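Local coordinates for protein transcription termination factor FttA (Pyrococcus horikoshii, PDB 3AF6) that probably terminates transcription by cutting and degrading nascent RNA at a two-zinc metallo-beta-lactamase nuclease site, at residues A[197-200]-A[201-204]; A[254-258]-A[259-263]; A[279-282]-A[283-286]; A[303-306]-A[307-311]; A[314-317]-A[318-322]. All coordinates share one frame; numbering follows the deposited sequence.

Contact 1 of 5, residues A[197-200]-A[201-204]; sequences FREV and GRSA
Between Glu199 and Arg202 the chain turns through Gly201, whose phi of 104° suits a residue without a side chain, and Arg202 follows with left-handed helical backbone angles. This turn lets the two charged side chains meet over three residues. They cross at about a right angle. The guanidinium takes the carboxylate side-on, with NE and NH2. Arg202 NH2 donates to Glu199 OE1 at 2.9 Å, nearly in its own plane, and uses the syn lone pair of that oxygen. Arg202 NE reaches Glu199 OE2 at 2.8 Å, from above the carboxylate plane. The two planes are 56° apart, so the salt bridge is twisted rather than flat. Arg202 is extended from CG to NE, which carries the guanidinium out to Glu199. Glu199 OE2 also accepts from Gly196 N and Asn644 ND2. Arg202 NH1 donates to the carbonyls of Tyr229 and Phe232, and NH2 forms a salt bridge with a sulfate probably from the crystallisation liquor. The loop joins the antiparallel strands 189-193 and 204-209, neighbours in one sheet of the metallo-beta-lactamase region, and its bend at Val200 and Gly201 passes close to the zinc ligands His618 and Asp260.

Contact 2 of 5, residues A[254-258]-A[259-263]; sequences ITHAH and LDHCG. With ZN (zinc ion), chain I; ZN (zinc ion), chain J.
His256 and Asp260 both hold CG between the backbone N and the carbonyl carbon (chi1 70° and 54°), while His258 and His261 place CG opposite the carbonyl carbon. These torsions turn four ligands, from one short loop and the helical turn after it, toward two zinc ions. The sequence is the HxHxDH motif of the metallo-beta-lactamase superfamily. The first zinc is bound by His256 NE2 at 2.2 Å and by His258 ND1 at 2.5 Å. The second is bound by His261 NE2 at 2.2 Å and by Asp260 OD1 at 2.5 Å. His344, Asp367 and His618 come from elsewhere in the chain to complete the pair of sites.

The rings of His256 and His261 lie obliquely, with planes at 40°. CE1 of His256 stands over one face of the His261 ring, toward its rim. Second-shell bonds fix the rotation of the rings. His256 ND1 donates to Thr255 OG1, His258 NE2 is paired with Val433 O, and His261 ND1 with Asp217 OD2.

His258 is also the N-cap of the short helix 259-262. Its carbonyl O accepts from both His261 N, at 3.0 Å, and Cys262 N, at 3.1 Å. Behind the metal side, the methyl CG2 of Ile254 rests on CB of Cys262 at 3.7 Å.

Contact 3 of 5, residues A[279-282]-A[283-286]; sequences YTTP and PTRD
Thr281 meets the first turn of helix 282-301 with both its backbone and its side chain. Thr281 O accepts from Arg285 N at 3.1 Å. It also takes a weaker bond from Thr284 N. The next bond of the turn runs from Asp286 N to Pro282 O and is 3.1 Å long. Thr281 is the N-cap. Its OG1 lies between the backbone N and the carbonyl carbon (chi1 64°), which turns it toward Thr284 N for a weak capping bond of 3.5 Å. A water also links the two threonines. It accepts from Thr281 N at 3.2 Å and lies 2.7 Å from Thr284 OG1.

Beside the cap, the methyl CG2 of Thr280 packs against CB of Arg285 at 3.9 Å. Farther along, the bent side chain of Arg285 brings NH2 to OD2 of its neighbour Asp286 at 2.7 Å, a salt bridge.

Outside the turn, Thr281 OG1 is hydrogen-bonded with Gly347 O, and Thr280 OG1 with Ile254 O. These bonds hold the cap and the end of the strand. Asp286 OD1 has Tyr472 OH as a partner, and Tyr472 and Tyr475 pack on the two prolines.

Pro282 and Pro283 occupy the first two helical positions, where a missing N-H costs no helical bond. A threonine N-cap with proline at the first helical position is a classical helix start; here a second proline follows, at the passage from strand 278-280 into helix 282-301 of the metallo-beta-lactamase fold.

Contact 4 of 5, residues A[303-306]-A[307-311]; sequences GQDP and LYRPR
Pro306 sets CG over the centre of one face of the Arg309 guanidinium, 3.4 Å above its plane; the two side chains cross obliquely. The pair sits in the connection between two helices of the metallo-beta-lactamase region. A Schellman motif with Gly303 as its C-prime residue ends helix 282-301, and Arg309 is the N-cap of helix 310-319.

Asp305 comes to the same guanidinium from another direction. Its side chain crosses that of Arg309 at about a right angle, and the carboxylate and guanidinium planes are 67° apart. OD1 is 3.4 Å from Arg309 NH2. This is a loose salt bridge, and no hydrogen bond joins the two segments. The arginine bends at its second torsion (chi2 -79°), which folds the guanidinium back over the proline. Asp305 and Arg309 both lie at the surface and touch a crystal neighbour, so their pairing may owe something to the lattice.

Leu307 packs on Phe295 of helix 282-301 and on Phe232. The side chain of Tyr308 leaves the backbone away from residues 303-306, and its OH is hydrogen-bonded with Gly263 O. The backbone N of Arg309 is taken by the side chain of Asp312, as in one half of a capping box. On the side of CG away from the guanidinium, Pro306 CB stands 3.5 Å from the carbonyl O of Tyr308.

Contact 5 of 5, residues A[314-317]-A[318-322]; sequences KEVI and KHTIT
His319 lies alongside Glu315, one turn earlier on the helix, and both side chains point the same way. Its ND1 donates to the backbone O of Glu315 at 3.0 Å. The acceptor is in the ring plane, at the ring edge, but the nitrogen stands above the carbonyl plane. The carboxylate of Glu315 is turned 66° against the ring, with OE1 near CE1. The other carboxylate oxygen, OE2 of Glu315, makes a weak salt bridge of 3.5 Å to Lys318 NZ. That lysine also has distant acidic partners in Glu163 and Asp166.

Val316 O takes two donors from opposite faces of its plane, His319 N at 3.0 Å and the hydroxyl OG1 of Thr320. The threonine holds OG1 beside its backbone N (chi1 -52°), which points the hydroxyl back at the helix. Thr320 N bonds to Ile317 O at 3.2 Å.

Ile317 packs on helix 151-161, and His319 meets the rings of Phe170 and Phe269. The i to i-3 bonds of His319 N and Thr320 N tighten the last turn, and Thr320 is the first residue to leave helical angles. The weakly bonded strand 320-322, outermost of its sheet, lies parallel to strand 278-280, completing a beta-alpha-beta type crossover.

In the fold
From the N terminus the five contacts follow in series, and none nests in or crosses another. Contact 1 closes the loop between strands 189-193 and 204-209, and Ser203 packs on contact 2. Contact 2 follows strand 251-253 and carries the zinc ligands. Ile254 pairs with Tyr279, which joins contact 2 to contact 3. Contact 3 turns strand 278-280 into helix 282-301. Contact 4 bridges that helix to helix 310-319 and touches contact 2 through Tyr308 and Gly263. Contact 5 ends the second helix. It returns the chain to the sheet as strand 320-322, where Thr322 packs on Pro282 and Arg285.

Contact 1 of 5, residues A[197-200]-A[201-204]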
loop_
_atom_site.group_PDB
_atom_site.type_symbol
_atom_site.label_atom_id
_atom_site.label_comp_id
_atom_site.label_asym_id
_atom_site.label_seq_id
_atom_site.Cartn_x
_atom_site.Cartn_y
_atom_site.Cartn_z
ATOM N N PHE A 197 -2.549 16.782 -9.299
ATOM C CA PHE A 197 -3.437 17.901 -9.009
ATOM C C PHE A 197 -4.154 18.135 -10.328
ATOM O O PHE A 197 -3.515 18.170 -11.377
ATOM C CB PHE A 197 -2.642 19.145 -8.590
ATOM C CG PHE A 197 -2.253 19.162 -7.131
ATOM C CD1 PHE A 197 -1.975 17.976 -6.449
ATOM C CD2 PHE A 197 -2.154 20.370 -6.441
ATOM C CE1 PHE A 197 -1.606 17.990 -5.094
ATOM C CE2 PHE A 197 -1.784 20.402 -5.083
ATOM C CZ PHE A 197 -1.509 19.207 -4.406
ATOM N N ARG A 198 -5.476 18.258 -10.279
ATOM C CA ARG A 198 -6.287 18.465 -11.481
ATOM C C ARG A 198 -6.080 17.376 -12.536
ATOM O O ARG A 198 -6.304 17.592 -13.725
ATOM C CB ARG A 198 -6.012 19.842 -12.098
ATOM C CG ARG A 198 -6.855 20.967 -11.505
ATOM C CD ARG A 198 -6.663 22.278 -12.269
ATOM N NE ARG A 198 -7.214 23.426 -11.552
ATOM C CZ ARG A 198 -8.486 23.816 -11.612
ATOM N NH1 ARG A 198 -9.354 23.153 -12.374
ATOM N NH2 ARG A 198 -8.892 24.860 -10.893
ATOM N N GLU A 199 -5.662 16.199 -12.085
ATOM C CA GLU A 199 -5.434 15.081 -12.985
ATOM C C GLU A 199 -5.434 13.793 -12.160
ATOM O O GLU A 199 -5.309 13.831 -10.942
ATOM C CB GLU A 199 -4.083 15.250 -13.705
ATOM C CG GLU A 199 -2.885 14.598 -12.998
ATOM C CD GLU A 199 -1.520 15.093 -13.489
ATOM O OE1 GLU A 199 -1.310 15.245 -14.711
ATOM O OE2 GLU A 199 -0.636 15.315 -12.637
ATOM N N VAL A 200 -5.614 12.660 -12.825
ATOM C CA VAL A 200 -5.563 11.365 -12.160
ATOM C C VAL A 200 -4.161 10.867 -12.512
ATOM O O VAL A 200 -3.696 11.062 -13.638
ATOM C CB VAL A 200 -6.606 10.385 -12.751
ATOM C CG1 VAL A 200 -6.292 8.971 -12.317
ATOM C CG2 VAL A 200 -8.011 10.766 -12.296
ATOM N N GLY A 201 -3.455 10.257 -11.573
ATOM C CA GLY A 201 -2.131 9.777 -11.939
ATOM C C GLY A 201 -0.935 10.576 -11.455
ATOM O O GLY A 201 -1.015 11.781 -11.214
ATOM N N ARG A 202 0.185 9.866 -11.328
ATOM C CA ARG A 202 1.452 10.411 -10.863
ATOM C C ARG A 202 1.337 11.304 -9.628
ATOM O O ARG A 202 2.037 12.316 -9.525
ATOM C CB ARG A 202 2.177 11.157 -11.998
ATOM C CG ARG A 202 1.462 12.392 -12.523
ATOM C CD ARG A 202 2.359 13.218 -13.408
ATOM N NE ARG A 202 1.605 14.290 -14.042
ATOM C CZ ARG A 202 2.126 15.189 -14.875
ATOM N NH1 ARG A 202 3.416 15.146 -15.179
ATOM N NH2 ARG A 202 1.355 16.130 -15.404
ATOM N N SER A 203 0.469 10.907 -8.692
ATOM C CA SER A 203 0.251 11.643 -7.444
ATOM C C SER A 203 1.586 11.903 -6.782
ATOM O O SER A 203 2.415 10.995 -6.664
ATOM C CB SER A 203 -0.630 10.834 -6.468
ATOM O OG SER A 203 -2.011 11.019 -6.710
ATOM N N ALA A 204 1.787 13.132 -6.332
ATOM C CA ALA A 204 3.038 13.509 -5.694
ATOM C C ALA A 204 2.822 14.880 -5.075
ATOM O O ALA A 204 2.625 15.869 -5.782
ATOM C CB ALA A 204 4.158 13.562 -6.734
#

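Contact 2 of 5, residues A[254-258]-A[259-263]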
loop_
_atom_site.group_PDB
_atom_site.type_symbol
_atom_site.label_atom_id
_atom_site.label_comp_id
_atom_site.label_asym_id
_atom_site.label_seq_id
_atom_site.Cartn_x
_atom_site.Cartn_y
_atom_site.Cartn_z
ATOM N N ILE A 254 3.752 6.737 1.554
ATOM C CA ILE A 254 2.913 6.197 0.496
ATOM C C ILE A 254 1.520 5.826 1.008
ATOM O O ILE A 254 1.396 5.042 1.946
ATOM C CB ILE A 254 3.572 4.962 -0.144
ATOM C CG1 ILE A 254 4.992 5.319 -0.624
ATOM C CG2 ILE A 254 2.711 4.447 -1.289
ATOM C CD1 ILE A 254 5.085 6.531 -1.581
ATOM N N THR A 255 0.476 6.388 0.391
ATOM C CA THR A 255 -0.905 6.109 0.788
ATOM C C THR A 255 -1.297 4.656 0.494
ATOM O O THR A 255 -1.930 3.994 1.329
ATOM C CB THR A 255 -1.910 7.028 0.057
ATOM O OG1 THR A 255 -1.873 6.765 -1.350
ATOM C CG2 THR A 255 -1.576 8.477 0.303
ATOM N N HIS A 256 -0.960 4.175 -0.704
ATOM C CA HIS A 256 -1.254 2.798 -1.067
ATOM C C HIS A 256 -0.403 2.282 -2.216
ATOM O O HIS A 256 0.253 3.045 -2.920
ATOM C CB HIS A 256 -2.741 2.582 -1.339
ATOM C CG HIS A 256 -3.249 3.221 -2.593
ATOM N ND1 HIS A 256 -3.556 4.563 -2.676
ATOM C CD2 HIS A 256 -3.595 2.682 -3.787
ATOM C CE1 HIS A 256 -4.080 4.821 -3.861
ATOM N NE2 HIS A 256 -4.115 3.696 -4.554
ATOM N N ALA A 257 -0.422 0.972 -2.399
ATOM C CA ALA A 257 0.414 0.307 -3.379
ATOM C C ALA A 257 0.316 0.558 -4.885
ATOM O O ALA A 257 1.283 0.281 -5.597
ATOM C CB ALA A 257 0.348 -1.181 -3.121
ATOM N N HIS A 258 -0.803 1.059 -5.398
ATOM C CA HIS A 258 -0.890 1.261 -6.840
ATOM C C HIS A 258 0.233 2.108 -7.429
ATOM O O HIS A 258 0.789 2.985 -6.764
ATOM C CB HIS A 258 -2.259 1.815 -7.213
ATOM C CG HIS A 258 -3.334 0.775 -7.220
ATOM N ND1 HIS A 258 -4.675 1.084 -7.288
ATOM C CD2 HIS A 258 -3.264 -0.577 -7.164
ATOM C CE1 HIS A 258 -5.386 -0.032 -7.271
ATOM N NE2 HIS A 258 -4.552 -1.054 -7.197
ATOM N N LEU A 259 0.570 1.822 -8.684
ATOM C CA LEU A 259 1.653 2.505 -9.385
ATOM C C LEU A 259 1.485 4.018 -9.503
ATOM O O LEU A 259 2.470 4.759 -9.589
ATOM C CB LEU A 259 1.838 1.896 -10.785
ATOM C CG LEU A 259 2.313 0.438 -10.890
ATOM C CD1 LEU A 259 2.396 0.064 -12.356
ATOM C CD2 LEU A 259 3.661 0.242 -10.222
ATOM N N ASP A 260 0.242 4.476 -9.518
ATOM C CA ASP A 260 -0.021 5.895 -9.624
ATOM C C ASP A 260 0.138 6.610 -8.284
ATOM O O ASP A 260 -0.318 7.737 -8.125
ATOM C CB ASP A 260 -1.417 6.133 -10.184
ATOM C CG ASP A 260 -2.494 5.413 -9.392
ATOM O OD1 ASP A 260 -3.689 5.629 -9.697
ATOM O OD2 ASP A 260 -2.160 4.632 -8.467
ATOM N N HIS A 261 0.781 5.956 -7.323
ATOM C CA HIS A 261 1.033 6.569 -6.019
ATOM C C HIS A 261 2.430 6.210 -5.500
ATOM O O HIS A 261 3.005 6.930 -4.679
ATOM C CB HIS A 261 -0.044 6.152 -4.995
ATOM C CG HIS A 261 -1.394 6.727 -5.285
ATOM N ND1 HIS A 261 -1.832 7.915 -4.738
ATOM C CD2 HIS A 261 -2.363 6.327 -6.138
ATOM C CE1 HIS A 261 -3.012 8.221 -5.245
ATOM N NE2 HIS A 261 -3.357 7.275 -6.099
ATOM N N CYS A 262 2.983 5.100 -5.985
ATOM C CA CYS A 262 4.319 4.693 -5.557
ATOM C C CYS A 262 5.176 4.221 -6.745
ATOM O O CYS A 262 6.320 3.798 -6.566
ATOM C CB CYS A 262 4.206 3.564 -4.543
ATOM S SG CYS A 262 3.614 2.069 -5.340
ATOM N N GLY A 263 4.618 4.297 -7.947
ATOM C CA GLY A 263 5.320 3.844 -9.134
ATOM C C GLY A 263 6.692 4.407 -9.476
ATOM O O GLY A 263 7.536 3.683 -10.004
HETATM ZN ZN ZN I . -5.600 3.161 -6.151
HETATM ZN ZN ZN J . -4.754 6.638 -7.619
#

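Contact 3 of 5, residues A[279-282]-A[283-286]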
loop_
_atom_site.group_PDB
_atom_site.type_symbol
_atom_site.label_atom_id
_atom_site.label_comp_id
_atom_site.label_asym_id
_atom_site.label_seq_id
_atom_site.Cartn_x
_atom_site.Cartn_y
_atom_site.Cartn_z
ATOM N N TYR A 279 7.903 5.784 4.651
ATOM C CA TYR A 279 6.930 5.252 5.600
ATOM C C TYR A 279 5.669 4.779 4.903
ATOM O O TYR A 279 5.162 5.452 4.011
ATOM C CB TYR A 279 6.561 6.305 6.632
ATOM C CG TYR A 279 7.727 6.764 7.455
ATOM C CD1 TYR A 279 8.459 7.904 7.096
ATOM C CD2 TYR A 279 8.145 6.027 8.561
ATOM C CE1 TYR A 279 9.583 8.292 7.824
ATOM C CE2 TYR A 279 9.260 6.401 9.294
ATOM C CZ TYR A 279 9.975 7.528 8.923
ATOM O OH TYR A 279 11.084 7.872 9.645
ATOM N N THR A 280 5.159 3.624 5.323
ATOM C CA THR A 280 3.944 3.069 4.743
ATOM C C THR A 280 3.434 1.883 5.597
ATOM O O THR A 280 4.160 1.409 6.481
ATOM C CB THR A 280 4.223 2.626 3.288
ATOM O OG1 THR A 280 2.986 2.375 2.622
ATOM C CG2 THR A 280 5.070 1.370 3.260
ATOM N N THR A 281 2.200 1.418 5.370
ATOM C CA THR A 281 1.696 0.273 6.143
ATOM C C THR A 281 2.385 -0.963 5.580
ATOM O O THR A 281 2.709 -1.006 4.399
ATOM C CB THR A 281 0.154 0.084 6.036
ATOM O OG1 THR A 281 -0.214 -0.233 4.690
ATOM C CG2 THR A 281 -0.570 1.345 6.471
ATOM N N PRO A 282 2.624 -1.986 6.420
ATOM C CA PRO A 282 3.293 -3.210 5.952
ATOM C C PRO A 282 2.711 -3.769 4.659
ATOM O O PRO A 282 3.449 -4.057 3.716
ATOM C CB PRO A 282 3.140 -4.163 7.136
ATOM C CG PRO A 282 3.172 -3.216 8.321
ATOM C CD PRO A 282 2.260 -2.098 7.847
ATOM N N PRO A 283 1.379 -3.929 4.590
ATOM C CA PRO A 283 0.771 -4.461 3.364
ATOM C C PRO A 283 1.113 -3.622 2.121
ATOM O O PRO A 283 1.273 -4.158 1.027
ATOM C CB PRO A 283 -0.725 -4.442 3.687
ATOM C CG PRO A 283 -0.753 -4.656 5.148
ATOM C CD PRO A 283 0.362 -3.770 5.646
ATOM N N THR A 284 1.213 -2.307 2.280
ATOM C CA THR A 284 1.548 -1.457 1.144
ATOM C C THR A 284 3.004 -1.691 0.722
ATOM O O THR A 284 3.324 -1.725 -0.468
ATOM C CB THR A 284 1.303 0.042 1.473
ATOM O OG1 THR A 284 -0.104 0.260 1.662
ATOM C CG2 THR A 284 1.773 0.932 0.338
ATOM N N ARG A 285 3.890 -1.872 1.695
ATOM C CA ARG A 285 5.279 -2.139 1.360
ATOM C C ARG A 285 5.352 -3.412 0.497
ATOM O O ARG A 285 5.976 -3.422 -0.572
ATOM C CB ARG A 285 6.126 -2.326 2.621
ATOM C CG ARG A 285 7.131 -3.451 2.463
ATOM C CD ARG A 285 8.522 -3.091 2.903
ATOM N NE ARG A 285 8.789 -3.446 4.290
ATOM C CZ ARG A 285 8.459 -4.605 4.851
ATOM N NH1 ARG A 285 8.763 -4.825 6.123
ATOM N NH2 ARG A 285 7.802 -5.524 4.158
ATOM N N ASP A 286 4.703 -4.477 0.964
ATOM C CA ASP A 286 4.710 -5.742 0.240
ATOM C C ASP A 286 3.993 -5.639 -1.098
ATOM O O ASP A 286 4.473 -6.136 -2.110
ATOM C CB ASP A 286 4.058 -6.854 1.077
ATOM C CG ASP A 286 4.817 -7.145 2.360
ATOM O OD1 ASP A 286 4.348 -7.999 3.146
ATOM O OD2 ASP A 286 5.874 -6.519 2.588
HETATM O O HOH W 1 -0.088 2.418 3.301
#

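Contact 4 of 5, residues A[303-306]-A[307-311]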
loop_
_atom_site.group_PDB
_atom_site.type_symbol
_atom_site.label_atom_id
_atom_site.label_comp_id
_atom_site.label_asym_id
_atom_site.label_seq_id
_atom_site.Cartn_x
_atom_site.Cartn_y
_atom_site.Cartn_z
ATOM N N GLY A 303 9.473 -5.532 -24.900
ATOM C CA GLY A 303 10.661 -5.101 -25.610
ATOM C C GLY A 303 11.039 -3.652 -25.360
ATOM O O GLY A 303 11.747 -3.050 -26.174
ATOM N N GLN A 304 10.583 -3.097 -24.240
ATOM C CA GLN A 304 10.885 -1.714 -23.893
ATOM C C GLN A 304 11.896 -1.652 -22.763
ATOM O O GLN A 304 11.974 -2.560 -21.939
ATOM C CB GLN A 304 9.615 -0.979 -23.470
ATOM C CG GLN A 304 8.512 -1.033 -24.495
ATOM C CD GLN A 304 8.995 -0.624 -25.856
ATOM O OE1 GLN A 304 8.877 -1.384 -26.819
ATOM N NE2 GLN A 304 9.550 0.580 -25.954
ATOM N N ASP A 305 12.685 -0.584 -22.730
ATOM C CA ASP A 305 13.668 -0.445 -21.670
ATOM C C ASP A 305 12.877 -0.097 -20.419
ATOM O O ASP A 305 12.057 0.820 -20.431
ATOM C CB ASP A 305 14.668 0.665 -21.988
ATOM C CG ASP A 305 15.792 0.734 -20.975
ATOM O OD1 ASP A 305 16.526 -0.272 -20.848
ATOM O OD2 ASP A 305 15.934 1.783 -20.300
ATOM N N PRO A 306 13.107 -0.829 -19.320
ATOM C CA PRO A 306 12.394 -0.585 -18.061
ATOM C C PRO A 306 12.799 0.709 -17.350
ATOM O O PRO A 306 13.932 1.162 -17.492
ATOM C CB PRO A 306 12.718 -1.840 -17.251
ATOM C CG PRO A 306 14.115 -2.174 -17.716
ATOM C CD PRO A 306 14.019 -1.981 -19.202
ATOM N N LEU A 307 11.869 1.301 -16.596
ATOM C CA LEU A 307 12.145 2.536 -15.866
ATOM C C LEU A 307 13.166 2.317 -14.774
ATOM O O LEU A 307 13.854 3.240 -14.371
ATOM C CB LEU A 307 10.875 3.103 -15.236
ATOM C CG LEU A 307 9.948 3.975 -16.087
ATOM C CD1 LEU A 307 8.746 4.385 -15.238
ATOM C CD2 LEU A 307 10.691 5.212 -16.578
ATOM N N TYR A 308 13.240 1.096 -14.273
ATOM C CA TYR A 308 14.206 0.775 -13.243
ATOM C C TYR A 308 14.347 -0.731 -13.151
ATOM O O TYR A 308 13.745 -1.453 -13.938
ATOM C CB TYR A 308 13.815 1.367 -11.885
ATOM C CG TYR A 308 12.341 1.315 -11.565
ATOM C CD1 TYR A 308 11.517 2.387 -11.875
ATOM C CD2 TYR A 308 11.770 0.189 -10.968
ATOM C CE1 TYR A 308 10.168 2.352 -11.609
ATOM C CE2 TYR A 308 10.405 0.139 -10.691
ATOM C CZ TYR A 308 9.614 1.234 -11.018
ATOM O OH TYR A 308 8.273 1.239 -10.746
ATOM N N ARG A 309 15.134 -1.193 -12.190
ATOM C CA ARG A 309 15.403 -2.614 -12.033
ATOM C C ARG A 309 15.200 -3.120 -10.610
ATOM O O ARG A 309 14.996 -2.340 -9.673
ATOM C CB ARG A 309 16.859 -2.895 -12.422
ATOM C CG ARG A 309 17.317 -2.224 -13.699
ATOM C CD ARG A 309 16.822 -2.975 -14.907
ATOM N NE ARG A 309 17.205 -2.292 -16.136
ATOM C CZ ARG A 309 17.399 -2.910 -17.293
ATOM N NH1 ARG A 309 17.245 -4.230 -17.367
ATOM N NH2 ARG A 309 17.748 -2.212 -18.367
ATOM N N PRO A 310 15.257 -4.449 -10.438
ATOM C CA PRO A 310 15.102 -5.132 -9.156
ATOM C C PRO A 310 16.010 -4.579 -8.055
ATOM O O PRO A 310 15.598 -4.495 -6.904
ATOM C CB PRO A 310 15.440 -6.575 -9.506
ATOM C CG PRO A 310 14.846 -6.711 -10.869
ATOM C CD PRO A 310 15.235 -5.423 -11.551
ATOM N N ARG A 311 17.239 -4.204 -8.387
ATOM C CA ARG A 311 18.139 -3.676 -7.356
ATOM C C ARG A 311 17.583 -2.376 -6.783
ATOM O O ARG A 311 17.797 -2.059 -5.610
ATOM C CB ARG A 311 19.553 -3.448 -7.918
ATOM C CG ARG A 311 19.588 -2.660 -9.208
ATOM C CD ARG A 311 20.977 -2.639 -9.832
ATOM N NE ARG A 311 21.897 -1.746 -9.128
ATOM C CZ ARG A 311 23.155 -1.518 -9.504
ATOM N NH1 ARG A 311 23.650 -2.121 -10.581
ATOM N NH2 ARG A 311 23.918 -0.685 -8.802
#

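Contact 5 of 5, residues A[314-317]-A[318-322]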
loop_
_atom_site.group_PDB
_atom_site.type_symbol
_atom_site.label_atom_id
_atom_site.label_comp_id
_atom_site.label_asym_id
_atom_site.label_seq_id
_atom_site.Cartn_x
_atom_site.Cartn_y
_atom_site.Cartn_z
ATOM N N LYS A 314 14.879 -3.277 -4.607
ATOM C CA LYS A 314 15.533 -3.851 -3.438
ATOM C C LYS A 314 15.887 -2.701 -2.504
ATOM O O LYS A 314 15.876 -2.856 -1.282
ATOM C CB LYS A 314 16.810 -4.590 -3.851
ATOM C CG LYS A 314 17.583 -5.278 -2.711
ATOM C CD LYS A 314 19.038 -5.507 -3.129
ATOM C CE LYS A 314 19.794 -6.452 -2.200
ATOM N NZ LYS A 314 19.434 -7.890 -2.422
ATOM N N GLU A 315 16.202 -1.548 -3.085
ATOM C CA GLU A 315 16.537 -0.366 -2.300
ATOM C C GLU A 315 15.302 0.179 -1.575
ATOM O O GLU A 315 15.384 0.586 -0.416
ATOM C CB GLU A 315 17.143 0.716 -3.202
ATOM C CG GLU A 315 18.585 0.451 -3.580
ATOM C CD GLU A 315 19.466 0.294 -2.354
ATOM O OE1 GLU A 315 19.406 1.178 -1.478
ATOM O OE2 GLU A 315 20.217 -0.706 -2.257
ATOM N N VAL A 316 14.162 0.182 -2.265
ATOM C CA VAL A 316 12.912 0.650 -1.689
ATOM C C VAL A 316 12.691 -0.116 -0.398
ATOM O O VAL A 316 12.437 0.464 0.665
ATOM C CB VAL A 316 11.718 0.370 -2.632
ATOM C CG1 VAL A 316 10.391 0.583 -1.898
ATOM C CG2 VAL A 316 11.803 1.266 -3.850
ATOM N N ILE A 317 12.796 -1.435 -0.504
ATOM C CA ILE A 317 12.615 -2.315 0.641
ATOM C C ILE A 317 13.562 -1.937 1.767
ATOM O O ILE A 317 13.140 -1.732 2.904
ATOM C CB ILE A 317 12.870 -3.781 0.249
ATOM C CG1 ILE A 317 11.770 -4.261 -0.689
ATOM C CG2 ILE A 317 12.933 -4.654 1.491
ATOM C CD1 ILE A 317 12.046 -5.621 -1.284
ATOM N N LYS A 318 14.840 -1.832 1.439
ATOM C CA LYS A 318 15.850 -1.511 2.425
ATOM C C LYS A 318 15.669 -0.155 3.085
ATOM O O LYS A 318 16.221 0.088 4.153
ATOM C CB LYS A 318 17.235 -1.618 1.778
ATOM C CG LYS A 318 17.620 -3.061 1.430
ATOM C CD LYS A 318 18.877 -3.146 0.593
ATOM C CE LYS A 318 20.069 -2.574 1.336
ATOM N NZ LYS A 318 21.300 -2.579 0.492
ATOM N N HIS A 319 14.886 0.724 2.463
ATOM C CA HIS A 319 14.649 2.066 3.003
ATOM C C HIS A 319 13.265 2.272 3.630
ATOM O O HIS A 319 12.999 3.313 4.236
ATOM C CB HIS A 319 14.841 3.126 1.916
ATOM C CG HIS A 319 16.273 3.455 1.631
ATOM N ND1 HIS A 319 17.099 2.625 0.902
ATOM C CD2 HIS A 319 17.023 4.532 1.969
ATOM C CE1 HIS A 319 18.295 3.178 0.802
ATOM N NE2 HIS A 319 18.276 4.334 1.442
ATOM N N THR A 320 12.387 1.288 3.484
ATOM C CA THR A 320 11.038 1.395 4.020
ATOM C C THR A 320 10.905 1.123 5.517
ATOM O O THR A 320 11.419 0.134 6.031
ATOM C CB THR A 320 10.109 0.434 3.287
ATOM O OG1 THR A 320 10.240 0.653 1.884
ATOM C CG2 THR A 320 8.653 0.637 3.725
ATOM N N ILE A 321 10.213 2.005 6.217
ATOM C CA ILE A 321 9.982 1.821 7.645
ATOM C C ILE A 321 8.466 1.712 7.796
ATOM O O ILE A 321 7.759 2.710 7.689
ATOM C CB ILE A 321 10.520 3.016 8.456
ATOM C CG1 ILE A 321 12.043 3.065 8.346
ATOM C CG2 ILE A 321 10.077 2.912 9.915
ATOM C CD1 ILE A 321 12.676 4.186 9.163
ATOM N N THR A 322 7.969 0.497 8.020
ATOM C CA THR A 322 6.530 0.284 8.140
ATOM C C THR A 322 5.908 0.836 9.415
ATOM O O THR A 322 6.566 0.986 10.448
ATOM C CB THR A 322 6.169 -1.200 8.028
ATOM O OG1 THR A 322 6.676 -1.903 9.170
ATOM C CG2 THR A 322 6.753 -1.792 6.745
#